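Local structure of histidine--tRNA ligase (Thermus thermophilus, 1H4V) at residues E130-D140 / G284-S292. The protein catalyses the ATP-dependent attachment of L-histidine to tRNA(His), releasing AMP and diphosphate, as a homodimeric class II aminoacyl-tRNA synthetase. Residues are numbered along the deposited sequence; the frame is centred on the assembly and turned at random.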
loop_
_atom_site.group_PDB
_atom_site.type_symbol
_atom_site.label_atom_id
_atom_site.label_comp_id
_atom_site.label_asym_id
_atom_site.label_seq_id
_atom_site.Cartn_x
_atom_site.Cartn_y
_atom_site.Cartn_z
ATOM N N GLU A 130 2.138 2.471 17.329
ATOM C CA GLU A 130 2.364 1.676 18.526
ATOM C C GLU A 130 3.733 1.974 19.164
ATOM O O GLU A 130 4.763 2.003 18.484
ATOM C CB GLU A 130 2.275 0.192 18.147
ATOM C CG GLU A 130 1.142 -0.603 18.786
ATOM C CD GLU A 130 -0.248 -0.003 18.603
ATOM O OE1 GLU A 130 -0.905 0.264 19.626
ATOM O OE2 GLU A 130 -0.696 0.191 17.453
ATOM N N ALA A 131 3.725 2.208 20.471
ATOM C CA ALA A 131 4.939 2.464 21.249
ATOM C C ALA A 131 5.008 1.301 22.232
ATOM O O ALA A 131 4.245 1.248 23.189
ATOM C CB ALA A 131 4.813 3.779 22.002
ATOM N N LEU A 132 5.921 0.367 21.989
ATOM C CA LEU A 132 6.056 -0.822 22.829
ATOM C C LEU A 132 7.321 -0.869 23.667
ATOM O O LEU A 132 8.387 -0.449 23.216
ATOM C CB LEU A 132 6.029 -2.065 21.946
ATOM C CG LEU A 132 4.930 -2.076 20.895
ATOM C CD1 LEU A 132 5.247 -3.095 19.810
ATOM C CD2 LEU A 132 3.622 -2.381 21.564
ATOM N N GLY A 133 7.192 -1.401 24.882
ATOM C CA GLY A 133 8.334 -1.543 25.762
ATOM C C GLY A 133 8.398 -0.677 27.002
ATOM O O GLY A 133 9.292 -0.854 27.821
ATOM N N SER A 134 7.466 0.247 27.172
ATOM C CA SER A 134 7.516 1.104 28.343
ATOM C C SER A 134 6.161 1.425 28.957
ATOM O O SER A 134 5.153 1.525 28.261
ATOM C CB SER A 134 8.243 2.406 27.993
ATOM O OG SER A 134 8.269 3.277 29.108
ATOM N N GLU A 135 6.156 1.604 30.274
ATOM C CA GLU A 135 4.945 1.928 31.019
ATOM C C GLU A 135 4.876 3.435 31.299
ATOM O O GLU A 135 3.876 3.939 31.814
ATOM C CB GLU A 135 4.936 1.161 32.345
ATOM C CG GLU A 135 3.743 1.469 33.220
ATOM C CD GLU A 135 2.456 0.867 32.680
ATOM O OE1 GLU A 135 1.378 1.444 32.931
ATOM O OE2 GLU A 135 2.526 -0.189 32.014
ATOM N N ASN A 136 5.947 4.146 30.956
ATOM C CA ASN A 136 6.032 5.590 31.178
ATOM C C ASN A 136 4.825 6.367 30.640
ATOM O O ASN A 136 4.500 6.280 29.463
ATOM C CB ASN A 136 7.314 6.135 30.548
ATOM C CG ASN A 136 7.700 7.480 31.115
ATOM O OD1 ASN A 136 6.921 8.429 31.071
ATOM N ND2 ASN A 136 8.908 7.567 31.671
ATOM N N PRO A 137 4.144 7.137 31.508
ATOM C CA PRO A 137 2.968 7.930 31.131
ATOM C C PRO A 137 3.221 8.975 30.049
ATOM O O PRO A 137 2.282 9.490 29.428
ATOM C CB PRO A 137 2.514 8.540 32.461
ATOM C CG PRO A 137 3.765 8.589 33.262
ATOM C CD PRO A 137 4.429 7.282 32.946
ATOM N N ILE A 138 4.488 9.300 29.828
ATOM C CA ILE A 138 4.825 10.246 28.783
ATOM C C ILE A 138 4.394 9.643 27.439
ATOM O O ILE A 138 3.908 10.347 26.565
ATOM C CB ILE A 138 6.353 10.554 28.775
ATOM C CG1 ILE A 138 6.673 11.572 29.875
ATOM C CG2 ILE A 138 6.790 11.082 27.415
ATOM C CD1 ILE A 138 8.164 11.800 30.120
ATOM N N LEU A 139 4.542 8.333 27.288
ATOM C CA LEU A 139 4.174 7.682 26.040
ATOM C C LEU A 139 2.681 7.724 25.752
ATOM O O LEU A 139 2.273 7.780 24.587
ATOM C CB LEU A 139 4.670 6.240 26.038
ATOM C CG LEU A 139 6.184 6.209 26.210
ATOM C CD1 LEU A 139 6.646 4.797 26.435
ATOM C CD2 LEU A 139 6.850 6.822 24.982
ATOM N N ASP A 140 1.865 7.701 26.805
ATOM C CA ASP A 140 0.413 7.757 26.639
ATOM C C ASP A 140 0.020 9.142 26.140
ATOM O O ASP A 140 -0.773 9.281 25.215
ATOM C CB ASP A 140 -0.294 7.468 27.967
ATOM C CG ASP A 140 0.160 6.168 28.593
ATOM O OD1 ASP A 140 -0.704 5.395 29.058
ATOM O OD2 ASP A 140 1.384 5.919 28.630
ATOM N N GLY A 284 -8.751 6.303 17.961
ATOM C CA GLY A 284 -8.561 6.253 19.395
ATOM C C GLY A 284 -7.640 5.115 19.759
ATOM O O GLY A 284 -7.101 4.442 18.885
ATOM N N GLY A 285 -7.452 4.890 21.052
ATOM C CA GLY A 285 -6.571 3.818 21.468
ATOM C C GLY A 285 -6.324 3.779 22.957
ATOM O O GLY A 285 -7.202 4.073 23.758
ATOM N N GLY A 286 -5.112 3.408 23.333
ATOM C CA GLY A 286 -4.791 3.331 24.740
ATOM C C GLY A 286 -3.730 2.296 25.023
ATOM O O GLY A 286 -3.138 1.727 24.109
ATOM N N ARG A 287 -3.503 2.054 26.309
ATOM C CA ARG A 287 -2.494 1.115 26.771
ATOM C C ARG A 287 -3.045 -0.313 26.784
ATOM O O ARG A 287 -4.226 -0.530 27.068
ATOM C CB ARG A 287 -2.026 1.575 28.158
ATOM C CG ARG A 287 -0.933 0.755 28.806
ATOM C CD ARG A 287 -0.347 1.538 29.972
ATOM N NE ARG A 287 0.509 2.638 29.520
ATOM C CZ ARG A 287 1.725 2.463 29.006
ATOM N NH1 ARG A 287 2.229 1.239 28.880
ATOM N NH2 ARG A 287 2.451 3.505 28.623
ATOM N N TYR A 288 -2.189 -1.279 26.466
ATOM C CA TYR A 288 -2.590 -2.688 26.405
ATOM C C TYR A 288 -1.464 -3.626 26.817
ATOM O O TYR A 288 -1.034 -4.476 26.033
ATOM C CB TYR A 288 -3.012 -3.028 24.985
ATOM C CG TYR A 288 -1.989 -2.594 23.964
ATOM C CD1 TYR A 288 -0.856 -3.371 23.701
ATOM C CD2 TYR A 288 -2.128 -1.381 23.290
ATOM C CE1 TYR A 288 0.106 -2.949 22.800
ATOM C CE2 TYR A 288 -1.170 -0.949 22.387
ATOM C CZ TYR A 288 -0.056 -1.736 22.150
ATOM O OH TYR A 288 0.909 -1.294 21.285
ATOM N N ASP A 289 -1.025 -3.501 28.060
ATOM C CA ASP A 289 0.081 -4.294 28.580
ATOM C C ASP A 289 0.051 -5.832 28.567
ATOM O O ASP A 289 1.113 -6.451 28.579
ATOM C CB ASP A 289 0.412 -3.787 29.989
ATOM C CG ASP A 289 0.789 -2.301 29.994
ATOM O OD1 ASP A 289 0.930 -1.721 31.090
ATOM O OD2 ASP A 289 0.940 -1.715 28.896
ATOM N N GLY A 290 -1.117 -6.462 28.523
ATOM C CA GLY A 290 -1.132 -7.921 28.528
ATOM C C GLY A 290 -1.282 -8.669 27.204
ATOM O O GLY A 290 -1.407 -9.896 27.192
ATOM N N LEU A 291 -1.252 -7.951 26.086
ATOM C CA LEU A 291 -1.418 -8.574 24.781
ATOM C C LEU A 291 -0.242 -9.454 24.358
ATOM O O LEU A 291 -0.437 -10.507 23.743
ATOM C CB LEU A 291 -1.682 -7.496 23.714
ATOM C CG LEU A 291 -1.784 -7.958 22.258
ATOM C CD1 LEU A 291 -2.970 -8.878 22.077
ATOM C CD2 LEU A 291 -1.926 -6.746 21.367
ATOM N N SER A 292 0.974 -9.030 24.680
ATOM C CA SER A 292 2.161 -9.796 24.317
ATOM C C SER A 292 2.146 -11.203 24.915
ATOM O O SER A 292 2.368 -12.188 24.215
ATOM C CB SER A 292 3.417 -9.058 24.772
ATOM O OG SER A 292 4.580 -9.786 24.415
#
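Arg-287 reaches from the end of strand 281-287, in the mainly antiparallel sheet of the class II aminoacyl-tRNA synthetase catalytic domain, to Asp-140 in the first turn of helix 137-153 and to the loop before that helix. Strand 302-308 runs between the two strands that carry these segments, so no strand pairing joins them, and the contact is made by side chains of 284-292 reaching side chains and a backbone carbonyl of 130-140: their nearest CA atoms, in Asp-140 and Gly-286, are 7.1 Å apart.

The charged contacts centre on the guanidinium group. It takes the Asp-140 carboxylate side-on: NE meets the syn lone pair of OD1 at 3.0 Å, while NH2 gives OD2 a nearly straight bond of 2.6 Å (171°). Arg-287 CG is anti to the backbone N (chi1 -178°), and the bend at chi3 (-74°) turns the planar end so that both bonds lie close to its plane. Asp-140 OD1 also bonds to Thr-267 OG1. At another edge, NH1 reaches the syn lone pair of Asp-289 OD2 at 3.2 Å; this oxygen is held as well by the backbone N of Gly-302. Glu-135, whose main salt bridge is with Arg-266, may add charge attraction from well outside the guanidinium plane, though the place of its OE2 is uncertain.

A further polar contact is with backbone: Arg-287 NH1 donates to Ser-134 O at 3.0 Å, tying down the loop before the helix. A leucine in place of Arg-287 would probably leave Asp-140 and Asp-289 without their shared cation and Ser-134 O without this donor. Within that loop, Ser-134 OG accepts from Asn-136 N in an ST turn, and Asn-136 OD1 caps the helix through Ile-138 N.

An apolar contact is made at Tyr-288, where Leu-132 CD2 sits at the edge of the ring, 3.8 Å from Tyr-288 CE1.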